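Local coordinates for oligopeptide-binding protein AppA (Bacillus subtilis, PDB 1XOC) that binds oligopeptides as the solute-binding component of the App ABC permease, which imports them and can replace the Opp system in sporulation and competence, at residues A448-D451 with K452-D456. Numbering follows the deposited sequence.
With ZN (zinc ion), chain K.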
loop_
_atom_site.group_PDB
_atom_site.type_symbol
_atom_site.label_atom_id
_atom_site.label_comp_id
_atom_site.label_asym_id
_atom_site.label_seq_id
_atom_site.Cartn_x
_atom_site.Cartn_y
_atom_site.Cartn_z
ATOM N N ALA A 448 19.687 13.622 -6.433
ATOM C CA ALA A 448 20.580 12.799 -7.212
ATOM C C ALA A 448 21.510 11.957 -6.332
ATOM O O ALA A 448 21.880 10.851 -6.701
ATOM C CB ALA A 448 21.395 13.668 -8.164
ATOM N N GLU A 449 21.905 12.486 -5.179
ATOM C CA GLU A 449 22.776 11.754 -4.272
ATOM C C GLU A 449 22.002 10.588 -3.641
ATOM O O GLU A 449 22.503 9.479 -3.540
ATOM C CB GLU A 449 23.402 12.700 -3.235
ATOM C CG GLU A 449 24.313 13.770 -3.873
ATOM C CD GLU A 449 25.160 14.552 -2.854
ATOM O OE1 GLU A 449 25.119 14.200 -1.650
ATOM O OE2 GLU A 449 25.882 15.521 -3.243
ATOM N N ALA A 450 20.757 10.825 -3.276
ATOM C CA ALA A 450 19.904 9.759 -2.760
ATOM C C ALA A 450 19.624 8.696 -3.831
ATOM O O ALA A 450 19.602 7.493 -3.530
ATOM C CB ALA A 450 18.595 10.326 -2.233
ATOM N N ASP A 451 19.411 9.139 -5.075
ATOM C CA ASP A 451 19.191 8.219 -6.205
ATOM C C ASP A 451 20.320 7.198 -6.277
ATOM O O ASP A 451 20.092 5.998 -6.341
ATOM C CB ASP A 451 19.171 8.976 -7.538
ATOM C CG ASP A 451 17.832 9.630 -7.851
ATOM O OD1 ASP A 451 16.840 9.368 -7.139
ATOM O OD2 ASP A 451 17.792 10.387 -8.855
ATOM N N LYS A 452 21.546 7.705 -6.270
ATOM C CA LYS A 452 22.719 6.862 -6.340
ATOM C C LYS A 452 22.803 5.858 -5.186
ATOM O O LYS A 452 23.134 4.701 -5.388
ATOM C CB LYS A 452 23.978 7.729 -6.358
ATOM C CG LYS A 452 25.248 6.898 -6.502
ATOM C CD LYS A 452 26.467 7.693 -6.954
ATOM C CE LYS A 452 27.461 6.812 -7.730
ATOM N NZ LYS A 452 27.616 5.434 -7.179
ATOM N N LEU A 453 22.558 6.322 -3.972
ATOM C CA LEU A 453 22.596 5.449 -2.798
ATOM C C LEU A 453 21.573 4.308 -2.870
ATOM O O LEU A 453 21.891 3.160 -2.566
ATOM C CB LEU A 453 22.368 6.261 -1.520
ATOM C CG LEU A 453 23.476 7.224 -1.100
ATOM C CD1 LEU A 453 22.983 8.183 -0.044
ATOM C CD2 LEU A 453 24.688 6.464 -0.597
ATOM N N MET A 454 20.345 4.645 -3.257
ATOM C CA MET A 454 19.264 3.665 -3.428
ATOM C C MET A 454 19.551 2.637 -4.519
ATOM O O MET A 454 19.299 1.446 -4.342
ATOM C CB MET A 454 17.948 4.397 -3.719
ATOM C CG MET A 454 17.383 5.117 -2.494
ATOM S SD MET A 454 15.751 5.875 -2.717
ATOM C CE MET A 454 16.161 7.398 -3.556
ATOM N N LYS A 455 20.069 3.105 -5.648
ATOM C CA LYS A 455 20.480 2.232 -6.735
ATOM C C LYS A 455 21.617 1.298 -6.295
ATOM O O LYS A 455 21.545 0.079 -6.498
ATOM C CB LYS A 455 20.917 3.080 -7.932
ATOM C CG LYS A 455 21.245 2.309 -9.210
ATOM C CD LYS A 455 22.119 3.170 -10.133
ATOM C CE LYS A 455 22.595 2.422 -11.364
ATOM N NZ LYS A 455 23.530 3.247 -12.200
ATOM N N ASP A 456 22.663 1.869 -5.692
ATOM C CA ASP A 456 23.830 1.081 -5.266
ATOM C C ASP A 456 23.473 0.108 -4.140
ATOM O O ASP A 456 24.043 -0.976 -4.053
ATOM C CB ASP A 456 24.999 1.988 -4.835
ATOM C CG ASP A 456 25.612 2.794 -6.002
ATOM O OD1 ASP A 456 25.329 2.533 -7.202
ATOM O OD2 ASP A 456 26.397 3.714 -5.703
HETATM ZN ZN ZN K . 26.823 15.055 -1.145
HETATM O O HOH W 1 28.612 14.715 -2.010
#
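E449 faces two ways near the start of its helix: its carbonyl O accepts L453 N one turn on, while its extended side chain chelates a zinc ion through both oxygens, OE1 at 2.0 Å and OE2 at 2.3 Å. A water is also bound to the metal, and K476 donates to OE1. M454 folds its thioether back along the helix, bringing CE within 4.0 Å of A450 CB and 4.1 Å of D451 OD1. The bend at the last torsion (chi3 -80°) places this methyl beside the preceding turn, 3.4 Å from A450 O, and the M454 side chain runs aslant that of D451. Beneath them the backbone is regular alpha-helix, as its i to i+4 bonds attest: M454 N reaches A450 O at 3.0 Å with an N-H...O angle of 171°, and K455 N meets D451 O at 3.0 Å. These are turns of helix 448-457, which lies on helix 463-480 in this family 5 solute-binding protein; L453 and M454 both touch I473 there. D451 is a buried residue, and its OD2 is hydrogen-bonded to S433 OG. On the exposed side, K452 turns at chi4 (-39°) to set NZ 2.6 Å from D456 OD2, an i to i+4 salt bridge received on the syn lone pair.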